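Local coordinates for protein serine protease inhibitor 4, isoform B (Drosophila melanogaster, PDB 4P0F) that probably inhibits serine and cysteine endopeptidases, as expected of a serpin, and is seen here in its cleaved form, at residues Gly173-Gln178 with Leu221-Lys226; Arg207-Asp212 with Leu262-Val267; Ala211-Leu216 with Ser256-Ser261; Leu230-Val235 with Tyr362-Gln367. All blocks are in the same frame, centred on the assembly; numbering follows the deposited sequence.

How the contacts relate
Contact 4 lies within sheet B of the serpin, contact 1 joins the end of sheet A to sheet B, contact 2 joins sheet B to sheet C, and contact 3 sets a helix against the end of strand 197-213. Contacts 1 and 4 have centres about 10 Å apart because strands 218-224 and 230-237 pair: L223 N and M232 O are 2.9 Å apart. Contact 2 is centred about 13 Å from contact 1, and R209 NH1 faces E222 OE1 across a long 3.5 Å ion pair. Contact 3 shares A211 and D212 with contact 2 and meets contact 4 through I258 and L233. Contact 1 touches the inserted reactive-loop strand 328-341, since G173 (backbone) and Y225 (OH) both bond T329.

Contact 1 of 4, residues Gly173-Gln178 with Leu221-Lys226; sequences GTWQHQ and LELPYK
The W175 indole lies between two side chains: L223 CD1 is over one face, CE1 of Y225 is over the opposite face, and P224 O sits at its edge, in plane. The six-membered ring of W175 and the Y225 ring are near parallel (13°) but slid apart, centroids 4.6 Å from each other, so they barely overlap; the nearest carbons, W175 CZ3 and Y225 CE1, are 3.3 Å apart. W175 CZ3 also reaches L223 CB at 3.5 Å. W175 CG stands anti to its carbonyl carbon (chi1 -60°), which swings the indole back over the 221-226 chain although its CB points away. This tryptophan, at the end of strand 161-174, occupies the breach of the serpin fold, where sheet A opens above sheet B; its NE1 bonds N325 O, and Y225 OH bonds T329 OG1 in the inserted reactive-loop strand. With an alanine at Y225, one face of the indole would probably lose its cover and the T329 hydroxyl its mate. The backbones join by a single bridge at W175 and Y225, flanked by two bonds: K226 N to T174 O at 2.8 Å, and Q176 N to P224 O at 2.9 Å, almost straight (177°). Water 1 accepts from T174 N and donates to K226 O, while water 2 donates to both Q176 OE1 and Y225 O.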
# COMPACT_ATOMS: atom_id res chain seq x y z
N GLY A 173 -15.11 4.24 -1.48
CA GLY A 173 -16.11 3.41 -2.11
C GLY A 173 -17.32 3.25 -1.22
O GLY A 173 -17.21 3.33 0.00
N THR A 174 -18.48 3.07 -1.85
CA THR A 174 -19.71 2.76 -1.15
C THR A 174 -20.02 1.27 -1.32
O THR A 174 -19.86 0.74 -2.41
CB THR A 174 -20.88 3.61 -1.71
OG1 THR A 174 -20.53 4.99 -1.59
CG2 THR A 174 -22.17 3.33 -0.96
N TRP A 175 -20.44 0.60 -0.25
CA TRP A 175 -20.76 -0.82 -0.38
C TRP A 175 -21.88 -1.02 -1.40
O TRP A 175 -22.82 -0.22 -1.47
CB TRP A 175 -21.20 -1.44 0.94
CG TRP A 175 -20.24 -1.42 2.07
CD1 TRP A 175 -20.45 -0.85 3.28
CD2 TRP A 175 -18.94 -2.01 2.12
NE1 TRP A 175 -19.36 -1.04 4.09
CE2 TRP A 175 -18.42 -1.75 3.40
CE3 TRP A 175 -18.16 -2.73 1.21
CZ2 TRP A 175 -17.17 -2.18 3.80
CZ3 TRP A 175 -16.92 -3.15 1.61
CH2 TRP A 175 -16.43 -2.88 2.89
N GLN A 176 -21.79 -2.10 -2.16
CA GLN A 176 -22.90 -2.51 -3.00
C GLN A 176 -24.09 -2.79 -2.08
O GLN A 176 -25.22 -2.41 -2.38
CB GLN A 176 -22.54 -3.76 -3.82
CG GLN A 176 -23.66 -4.24 -4.74
CD GLN A 176 -23.91 -3.29 -5.91
OE1 GLN A 176 -22.98 -2.79 -6.53
NE2 GLN A 176 -25.18 -3.05 -6.21
N HIS A 177 -23.79 -3.44 -0.96
CA HIS A 177 -24.79 -3.69 0.09
C HIS A 177 -24.35 -3.04 1.39
O HIS A 177 -23.52 -3.58 2.11
CB HIS A 177 -24.99 -5.19 0.29
CG HIS A 177 -25.30 -5.93 -0.97
ND1 HIS A 177 -26.42 -5.67 -1.73
CD2 HIS A 177 -24.63 -6.92 -1.60
CE1 HIS A 177 -26.43 -6.47 -2.78
NE2 HIS A 177 -25.36 -7.24 -2.73
N GLN A 178 -24.91 -1.88 1.68
CA GLN A 178 -24.55 -1.15 2.88
C GLN A 178 -25.16 -1.78 4.13
O GLN A 178 -26.19 -2.46 4.06
CB GLN A 178 -25.00 0.31 2.79
CG GLN A 178 -24.32 1.11 1.68
CD GLN A 178 -24.82 2.53 1.63
OE1 GLN A 178 -24.85 3.22 2.64
NE2 GLN A 178 -25.23 2.97 0.44
N LEU A 221 -14.35 -13.90 2.72
CA LEU A 221 -15.54 -13.22 2.25
C LEU A 221 -15.09 -12.00 1.48
O LEU A 221 -14.08 -11.36 1.83
CB LEU A 221 -16.46 -12.83 3.43
CG LEU A 221 -17.90 -12.41 3.15
CD1 LEU A 221 -18.74 -13.62 2.79
CD2 LEU A 221 -18.48 -11.70 4.36
N GLU A 222 -15.79 -11.70 0.39
CA GLU A 222 -15.55 -10.48 -0.37
C GLU A 222 -16.77 -9.57 -0.33
O GLU A 222 -17.89 -10.01 -0.61
CB GLU A 222 -15.21 -10.80 -1.82
CG GLU A 222 -13.83 -10.36 -2.20
CD GLU A 222 -13.48 -10.72 -3.63
OE1 GLU A 222 -14.40 -10.88 -4.47
OE2 GLU A 222 -12.28 -10.84 -3.89
N LEU A 223 -16.54 -8.31 0.01
CA LEU A 223 -17.58 -7.30 0.07
C LEU A 223 -17.36 -6.32 -1.08
O LEU A 223 -16.38 -5.57 -1.07
CB LEU A 223 -17.55 -6.58 1.42
CG LEU A 223 -17.62 -7.46 2.67
CD1 LEU A 223 -17.60 -6.62 3.93
CD2 LEU A 223 -18.87 -8.33 2.64
N PRO A 224 -18.26 -6.32 -2.08
CA PRO A 224 -18.04 -5.47 -3.24
C PRO A 224 -18.45 -4.01 -3.02
O PRO A 224 -19.33 -3.72 -2.23
CB PRO A 224 -18.92 -6.12 -4.32
CG PRO A 224 -20.02 -6.76 -3.55
CD PRO A 224 -19.39 -7.24 -2.28
N TYR A 225 -17.77 -3.11 -3.73
CA TYR A 225 -18.15 -1.69 -3.77
C TYR A 225 -18.97 -1.41 -5.03
O TYR A 225 -18.69 -1.97 -6.08
CB TYR A 225 -16.89 -0.81 -3.75
CG TYR A 225 -16.09 -1.00 -2.49
CD1 TYR A 225 -16.47 -0.37 -1.31
CD2 TYR A 225 -14.99 -1.83 -2.46
CE1 TYR A 225 -15.77 -0.56 -0.15
CE2 TYR A 225 -14.27 -2.03 -1.29
CZ TYR A 225 -14.67 -1.38 -0.14
OH TYR A 225 -13.98 -1.57 1.02
N LYS A 226 -19.97 -0.55 -4.93
CA LYS A 226 -20.83 -0.29 -6.08
C LYS A 226 -20.06 0.48 -7.15
O LYS A 226 -19.08 1.17 -6.85
CB LYS A 226 -22.10 0.46 -5.68
CG LYS A 226 -21.88 1.72 -4.87
CD LYS A 226 -23.20 2.36 -4.45
CE LYS A 226 -23.90 3.03 -5.61
NZ LYS A 226 -24.62 4.26 -5.19
O HOH W 1 -18.43 2.97 -4.69
O HOH W 2 -20.46 -4.05 -7.35
O HOH W 3 -21.22 -4.85 -0.45

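Contact 2 of 4, residues Arg207-Asp212 with Leu262-Val267; sequences RFRYAD and LYETKV
R207-D212 and L262-V267 pair as antiparallel strands whose short axes pass within 4.2 Å at 111°, a strong twist, with F208-T265 and Y210-Y263 as hydrogen-bonded pairs and R207-K266 and R209-E264 as non-hydrogen-bonded ones. Four backbone bonds carry the ladder. The bond from Y210 N to Y263 O measures 2.8 Å. That from F208 N to T265 O is the longest, at 3.1 Å. On the face bearing F208, Y210, Y263 and T265, the two tyrosines make an offset edge-to-face pair: the Y210 edge meets the Y263 face, centroids 5.8 Å apart and planes at 85°. Y263 CG lies between its backbone N and carbonyl carbon (chi1 60°), which lays the ring over Y210 O, 3.3 Å from Y263 CD1. T265 CG2 packs on Y210 CB. The other face is charged. R209 crosses L262 at about a right angle, with L262 CD1 over one face of its guanidinium and L262 CB 3.7 Å from R209 NE; a leucine in place of R209 would probably deprive E222 of its weak ion-pair mate and L262 of this flat cover. Here the sheet B strand that pairs with 218-224 meets sheet C, whose strand 352-355 lies beyond 263-267. The seam is fastened by its backbone: R207 NE stays 4.8 Å from E264 OE1, so charge across it probably acts at a distance, without a direct salt bridge.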
# COMPACT_ATOMS: atom_id res chain seq x y z
N ARG A 207 -26.20 -12.15 0.09
CA ARG A 207 -25.37 -13.06 -0.70
C ARG A 207 -24.06 -12.36 -0.98
O ARG A 207 -24.04 -11.25 -1.52
CB ARG A 207 -26.06 -13.45 -2.01
CG ARG A 207 -27.10 -14.54 -1.87
CD ARG A 207 -27.71 -14.89 -3.22
NE ARG A 207 -26.87 -15.76 -4.04
CZ ARG A 207 -26.87 -17.09 -3.97
NH1 ARG A 207 -27.66 -17.73 -3.11
NH2 ARG A 207 -26.08 -17.80 -4.76
N PHE A 208 -22.96 -13.01 -0.59
CA PHE A 208 -21.62 -12.53 -0.85
C PHE A 208 -20.81 -13.67 -1.41
O PHE A 208 -21.15 -14.84 -1.19
CB PHE A 208 -20.93 -12.02 0.40
CG PHE A 208 -21.50 -10.75 0.97
CD1 PHE A 208 -21.41 -9.55 0.27
CD2 PHE A 208 -22.08 -10.75 2.22
CE1 PHE A 208 -21.92 -8.38 0.80
CE2 PHE A 208 -22.58 -9.58 2.76
CZ PHE A 208 -22.50 -8.40 2.05
N ARG A 209 -19.74 -13.34 -2.12
CA ARG A 209 -18.75 -14.33 -2.49
C ARG A 209 -17.99 -14.78 -1.25
O ARG A 209 -17.45 -13.95 -0.51
CB ARG A 209 -17.78 -13.75 -3.52
CG ARG A 209 -18.43 -13.41 -4.84
CD ARG A 209 -17.39 -12.99 -5.85
NE ARG A 209 -16.49 -14.09 -6.21
CZ ARG A 209 -15.39 -13.94 -6.93
NH1 ARG A 209 -15.06 -12.73 -7.37
NH2 ARG A 209 -14.63 -14.99 -7.21
N TYR A 210 -17.96 -16.09 -1.03
CA TYR A 210 -17.50 -16.70 0.21
C TYR A 210 -16.68 -17.93 -0.14
O TYR A 210 -16.94 -18.58 -1.14
CB TYR A 210 -18.70 -17.09 1.10
CG TYR A 210 -18.36 -18.14 2.13
CD1 TYR A 210 -18.49 -19.49 1.84
CD2 TYR A 210 -17.88 -17.78 3.39
CE1 TYR A 210 -18.16 -20.45 2.75
CE2 TYR A 210 -17.55 -18.76 4.32
CZ TYR A 210 -17.69 -20.09 3.99
OH TYR A 210 -17.37 -21.09 4.89
N ALA A 211 -15.70 -18.26 0.69
CA ALA A 211 -15.04 -19.55 0.58
C ALA A 211 -14.60 -20.10 1.91
O ALA A 211 -14.12 -19.39 2.79
CB ALA A 211 -13.82 -19.46 -0.37
N ASP A 212 -14.75 -21.41 2.05
CA ASP A 212 -14.09 -22.15 3.09
C ASP A 212 -12.69 -22.47 2.60
O ASP A 212 -12.53 -22.96 1.48
CB ASP A 212 -14.85 -23.44 3.40
CG ASP A 212 -14.35 -24.13 4.65
OD1 ASP A 212 -13.94 -23.43 5.60
OD2 ASP A 212 -14.38 -25.38 4.68
N LEU A 262 -13.76 -18.40 -4.14
CA LEU A 262 -15.01 -17.77 -3.70
C LEU A 262 -16.20 -18.13 -4.56
O LEU A 262 -16.09 -18.22 -5.78
CB LEU A 262 -14.84 -16.26 -3.70
CG LEU A 262 -13.70 -15.68 -2.87
CD1 LEU A 262 -13.55 -14.19 -3.19
CD2 LEU A 262 -13.94 -15.91 -1.40
N TYR A 263 -17.36 -18.31 -3.93
CA TYR A 263 -18.62 -18.54 -4.64
C TYR A 263 -19.73 -17.80 -3.88
O TYR A 263 -19.66 -17.67 -2.67
CB TYR A 263 -18.93 -20.04 -4.75
CG TYR A 263 -19.05 -20.74 -3.41
CD1 TYR A 263 -17.93 -21.23 -2.76
CD2 TYR A 263 -20.29 -20.92 -2.81
CE1 TYR A 263 -18.03 -21.87 -1.54
CE2 TYR A 263 -20.40 -21.57 -1.59
CZ TYR A 263 -19.27 -22.04 -0.96
OH TYR A 263 -19.37 -22.68 0.26
N GLU A 264 -20.74 -17.33 -4.60
CA GLU A 264 -21.85 -16.61 -3.98
C GLU A 264 -22.69 -17.52 -3.07
O GLU A 264 -23.10 -18.60 -3.48
CB GLU A 264 -22.76 -16.00 -5.05
CG GLU A 264 -22.11 -14.87 -5.83
CD GLU A 264 -22.10 -13.56 -5.07
OE1 GLU A 264 -22.61 -13.52 -3.93
OE2 GLU A 264 -21.58 -12.56 -5.63
N THR A 265 -22.95 -17.06 -1.85
CA THR A 265 -23.83 -17.79 -0.95
C THR A 265 -24.38 -16.84 0.12
O THR A 265 -23.80 -15.80 0.38
CB THR A 265 -23.09 -18.99 -0.30
OG1 THR A 265 -24.04 -19.97 0.14
CG2 THR A 265 -22.22 -18.55 0.86
N LYS A 266 -25.50 -17.21 0.74
CA LYS A 266 -26.09 -16.36 1.77
C LYS A 266 -25.23 -16.40 3.03
O LYS A 266 -24.91 -17.48 3.54
CB LYS A 266 -27.52 -16.80 2.09
CG LYS A 266 -28.46 -16.70 0.89
CD LYS A 266 -29.89 -17.08 1.25
CE LYS A 266 -30.78 -17.08 0.01
NZ LYS A 266 -32.22 -16.96 0.36
N VAL A 267 -24.84 -15.23 3.51
CA VAL A 267 -23.98 -15.11 4.68
C VAL A 267 -24.57 -14.14 5.70
O VAL A 267 -25.12 -13.11 5.32
CB VAL A 267 -22.57 -14.62 4.27
CG1 VAL A 267 -21.71 -14.35 5.50
CG2 VAL A 267 -21.91 -15.65 3.38

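Contact 3 of 4, residues Ala211-Leu216 with Ser256-Ser261; sequences ADLPAL and SQITQS
A211 and S261 make the tight end of this contact: A211 CB presses on S261 O at 3.4 Å and on S261 CB at 3.9 Å, where strand 197-213 passes the end of helix 255-260. Further along, the packing is looser. L213 and L216 each approach I258 no nearer than 4.2 Å, through L213 CD1 to I258 CG2 and through L216 CD1 to I258 CD1, while the second methyl of L213, CD2, leans on S261 CB at the same distance. L213 CG stands anti to its carbonyl carbon (chi1 -59°), carrying the fork toward the helix, and chi2 (167°) turns one methyl to the isoleucine and the other to the serine. The chain then reverses in a type I turn from L213 to L216, closed by a weak bond from L216 N to L213 O; P214 and A215, at its corner, lie on the exposed side. The turn returns L216 to the buried side, where L246 and K249 of helix 243-249 also touch it. In this way one end of serpin sheet B is roofed by two short helices. No hydrogen bond crosses between the two segments, so their cohesion rests on apolar and van der Waals contact; the one nearby hydroxyl, S261 OG, turns back onto the last turn of the preceding helix, donating to Q257 O at 2.8 Å, and leaves CB to meet the strand.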
# COMPACT_ATOMS: atom_id res chain seq x y z
N ALA A 211 -15.70 -18.26 0.69
CA ALA A 211 -15.04 -19.55 0.58
C ALA A 211 -14.60 -20.10 1.91
O ALA A 211 -14.12 -19.39 2.79
CB ALA A 211 -13.82 -19.46 -0.37
N ASP A 212 -14.75 -21.41 2.05
CA ASP A 212 -14.09 -22.15 3.09
C ASP A 212 -12.69 -22.47 2.60
O ASP A 212 -12.53 -22.96 1.48
CB ASP A 212 -14.85 -23.44 3.40
CG ASP A 212 -14.35 -24.13 4.65
OD1 ASP A 212 -13.94 -23.43 5.60
OD2 ASP A 212 -14.38 -25.38 4.68
N LEU A 213 -11.71 -22.19 3.45
CA LEU A 213 -10.31 -22.39 3.13
C LEU A 213 -9.68 -23.36 4.13
O LEU A 213 -8.85 -22.97 4.95
CB LEU A 213 -9.57 -21.04 3.13
CG LEU A 213 -10.12 -20.01 2.15
CD1 LEU A 213 -9.54 -18.62 2.45
CD2 LEU A 213 -9.82 -20.42 0.71
N PRO A 214 -10.07 -24.64 4.06
CA PRO A 214 -9.65 -25.57 5.11
C PRO A 214 -8.16 -25.89 5.14
O PRO A 214 -7.68 -26.30 6.19
CB PRO A 214 -10.46 -26.84 4.80
CG PRO A 214 -10.80 -26.74 3.37
CD PRO A 214 -10.96 -25.27 3.09
N ALA A 215 -7.44 -25.72 4.03
CA ALA A 215 -5.99 -25.96 4.05
C ALA A 215 -5.26 -24.78 4.71
O ALA A 215 -4.14 -24.93 5.19
CB ALA A 215 -5.45 -26.20 2.62
N LEU A 216 -5.92 -23.63 4.76
CA LEU A 216 -5.44 -22.47 5.51
C LEU A 216 -6.07 -22.35 6.91
O LEU A 216 -5.76 -21.41 7.64
CB LEU A 216 -5.73 -21.18 4.74
CG LEU A 216 -5.01 -20.92 3.42
CD1 LEU A 216 -5.59 -19.70 2.74
CD2 LEU A 216 -3.52 -20.75 3.66
N SER A 256 -4.67 -14.94 -5.93
CA SER A 256 -5.49 -15.40 -7.05
C SER A 256 -6.17 -16.73 -6.73
O SER A 256 -7.34 -16.95 -7.07
CB SER A 256 -4.63 -15.54 -8.31
OG SER A 256 -5.36 -16.13 -9.37
N GLN A 257 -5.45 -17.63 -6.06
CA GLN A 257 -6.04 -18.90 -5.70
C GLN A 257 -7.13 -18.71 -4.64
O GLN A 257 -8.18 -19.37 -4.71
CB GLN A 257 -4.98 -19.87 -5.21
CG GLN A 257 -4.22 -20.50 -6.37
CD GLN A 257 -3.39 -21.68 -5.95
OE1 GLN A 257 -3.92 -22.65 -5.40
NE2 GLN A 257 -2.09 -21.62 -6.20
N ILE A 258 -6.90 -17.82 -3.69
CA ILE A 258 -7.91 -17.50 -2.68
C ILE A 258 -9.17 -16.92 -3.32
O ILE A 258 -10.27 -17.42 -3.08
CB ILE A 258 -7.35 -16.55 -1.60
CG1 ILE A 258 -6.30 -17.27 -0.77
CG2 ILE A 258 -8.47 -16.02 -0.68
CD1 ILE A 258 -5.49 -16.37 0.14
N THR A 259 -9.05 -15.90 -4.17
CA THR A 259 -10.26 -15.30 -4.72
C THR A 259 -10.96 -16.22 -5.72
O THR A 259 -12.17 -16.15 -5.88
CB THR A 259 -10.00 -13.94 -5.39
OG1 THR A 259 -9.15 -14.12 -6.52
CG2 THR A 259 -9.38 -12.96 -4.41
N GLN A 260 -10.21 -17.10 -6.38
CA GLN A 260 -10.86 -18.02 -7.30
C GLN A 260 -11.66 -19.10 -6.55
O GLN A 260 -12.50 -19.76 -7.14
CB GLN A 260 -9.82 -18.64 -8.24
CG GLN A 260 -9.45 -17.70 -9.37
CD GLN A 260 -8.51 -18.32 -10.37
OE1 GLN A 260 -8.82 -19.35 -10.98
NE2 GLN A 260 -7.35 -17.71 -10.55
N SER A 261 -11.43 -19.24 -5.25
CA SER A 261 -12.17 -20.21 -4.44
C SER A 261 -13.56 -19.70 -4.03
O SER A 261 -14.40 -20.47 -3.60
CB SER A 261 -11.38 -20.56 -3.18
OG SER A 261 -10.10 -21.07 -3.51

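Contact 4 of 4, residues Leu230-Val235 with Tyr362-Gln367; sequences LSMLIV and YVLVHQ
This is a buried antiparallel strand pair inside sheet B of the serpin fold: L230-V235 against Y362-Q367, axes 4.6 Å apart at closest and 155° between their directions. S231 and V365, then L233 and V363, are the hydrogen-bonded pairs. V365 N reaches S231 O at 2.9 Å in a bond of 173°, and S231 N returns to V365 O; L233 N and V363 O form the shortest of the four bonds, 2.8 Å. Between them, at the non-hydrogen-bonded pair M232 and L364, the side chains cross obliquely. M232 sets CG anti to the backbone N (chi1 -180°), runs straight through chi2 and bends only at chi3, which carries CE onto L364 CD2 at 3.5 Å, tighter than usual for two carbons. L230 CD2 meets H366 CB at 3.6 Å and lies near the plane of the imidazole, at its edge. Strand 218-224 pairs with the far side of 230-237, and strand 370-377 with the far side of 360-366, so this pair is interior to the sheet and buried; V324 and I322 of strand 311-324 pack on the M232 and L364 side. On the other face S231 OG takes the crowded position between its backbone N and carbonyl carbon, 3.3 Å from V365 CG2. It also shares water 4 with the strand partner: OG is 2.9 Å from the water, which lies within donating distance, 3.1 Å, of V365 O. L233 CD2 and V363 CG2 continue this face beyond the serine, with W374 and P371 touching V363 from strand 370-377.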
# COMPACT_ATOMS: atom_id res chain seq x y z
N LEU A 230 -13.90 -3.23 -7.59
CA LEU A 230 -13.16 -3.30 -6.34
C LEU A 230 -13.97 -4.00 -5.26
O LEU A 230 -15.19 -3.89 -5.25
CB LEU A 230 -12.79 -1.89 -5.87
CG LEU A 230 -11.86 -1.14 -6.82
CD1 LEU A 230 -11.95 0.35 -6.60
CD2 LEU A 230 -10.44 -1.63 -6.60
N SER A 231 -13.28 -4.70 -4.37
CA SER A 231 -13.92 -5.34 -3.23
C SER A 231 -12.95 -5.43 -2.06
O SER A 231 -11.73 -5.32 -2.23
CB SER A 231 -14.44 -6.74 -3.59
OG SER A 231 -13.39 -7.67 -3.79
N MET A 232 -13.52 -5.63 -0.86
CA MET A 232 -12.75 -5.88 0.34
C MET A 232 -12.81 -7.36 0.66
O MET A 232 -13.87 -7.89 0.97
CB MET A 232 -13.26 -5.07 1.54
CG MET A 232 -12.46 -5.32 2.82
SD MET A 232 -12.95 -4.32 4.24
CE MET A 232 -12.51 -2.70 3.71
N LEU A 233 -11.66 -7.99 0.58
CA LEU A 233 -11.50 -9.39 0.93
C LEU A 233 -11.11 -9.49 2.38
O LEU A 233 -10.18 -8.83 2.82
CB LEU A 233 -10.41 -10.03 0.06
CG LEU A 233 -10.03 -11.47 0.39
CD1 LEU A 233 -11.14 -12.43 -0.01
CD2 LEU A 233 -8.72 -11.81 -0.30
N ILE A 234 -11.86 -10.29 3.14
CA ILE A 234 -11.55 -10.55 4.54
C ILE A 234 -11.18 -12.02 4.67
O ILE A 234 -11.92 -12.87 4.21
CB ILE A 234 -12.76 -10.24 5.46
CG1 ILE A 234 -13.21 -8.79 5.27
CG2 ILE A 234 -12.40 -10.48 6.91
CD1 ILE A 234 -14.61 -8.53 5.74
N VAL A 235 -10.03 -12.30 5.28
CA VAL A 235 -9.63 -13.68 5.54
C VAL A 235 -9.54 -13.85 7.04
O VAL A 235 -8.75 -13.20 7.72
CB VAL A 235 -8.30 -14.04 4.87
CG1 VAL A 235 -8.10 -15.55 4.91
CG2 VAL A 235 -8.27 -13.54 3.44
N TYR A 362 -7.10 -8.42 5.78
CA TYR A 362 -7.99 -7.92 4.75
C TYR A 362 -7.17 -7.31 3.61
O TYR A 362 -6.03 -6.89 3.78
CB TYR A 362 -8.98 -6.89 5.32
CG TYR A 362 -8.31 -5.66 5.89
CD1 TYR A 362 -7.96 -4.60 5.06
CD2 TYR A 362 -8.00 -5.57 7.24
CE1 TYR A 362 -7.34 -3.48 5.56
CE2 TYR A 362 -7.37 -4.45 7.75
CZ TYR A 362 -7.04 -3.41 6.91
OH TYR A 362 -6.40 -2.30 7.41
N VAL A 363 -7.79 -7.31 2.43
CA VAL A 363 -7.19 -6.79 1.21
C VAL A 363 -8.24 -6.04 0.43
O VAL A 363 -9.35 -6.52 0.25
CB VAL A 363 -6.63 -7.92 0.33
CG1 VAL A 363 -5.76 -7.34 -0.80
CG2 VAL A 363 -5.83 -8.91 1.15
N LEU A 364 -7.90 -4.83 -0.02
CA LEU A 364 -8.73 -4.12 -0.99
C LEU A 364 -8.21 -4.48 -2.37
O LEU A 364 -7.07 -4.13 -2.73
CB LEU A 364 -8.69 -2.60 -0.76
CG LEU A 364 -9.27 -2.09 0.56
CD1 LEU A 364 -9.25 -0.56 0.63
CD2 LEU A 364 -10.68 -2.59 0.74
N VAL A 365 -9.02 -5.22 -3.12
CA VAL A 365 -8.57 -5.88 -4.34
C VAL A 365 -9.35 -5.42 -5.55
O VAL A 365 -10.58 -5.31 -5.52
CB VAL A 365 -8.69 -7.42 -4.22
CG1 VAL A 365 -7.75 -7.95 -3.17
CG2 VAL A 365 -10.09 -7.84 -3.89
N HIS A 366 -8.62 -5.14 -6.62
CA HIS A 366 -9.23 -4.89 -7.92
C HIS A 366 -9.27 -6.20 -8.69
O HIS A 366 -8.24 -6.86 -8.87
CB HIS A 366 -8.47 -3.82 -8.70
CG HIS A 366 -8.82 -3.77 -10.15
ND1 HIS A 366 -9.69 -2.84 -10.68
CD2 HIS A 366 -8.44 -4.55 -11.19
CE1 HIS A 366 -9.82 -3.04 -11.98
NE2 HIS A 366 -9.07 -4.07 -12.31
N GLN A 367 -10.47 -6.57 -9.13
CA GLN A 367 -10.70 -7.81 -9.87
C GLN A 367 -10.10 -9.03 -9.18
O GLN A 367 -10.48 -9.37 -8.06
CB GLN A 367 -10.14 -7.68 -11.29
CG GLN A 367 -10.92 -6.70 -12.16
CD GLN A 367 -10.36 -6.58 -13.57
OE1 GLN A 367 -9.54 -7.39 -14.00
NE2 GLN A 367 -10.79 -5.55 -14.29
O HOH W 4 -12.50 -7.44 -6.58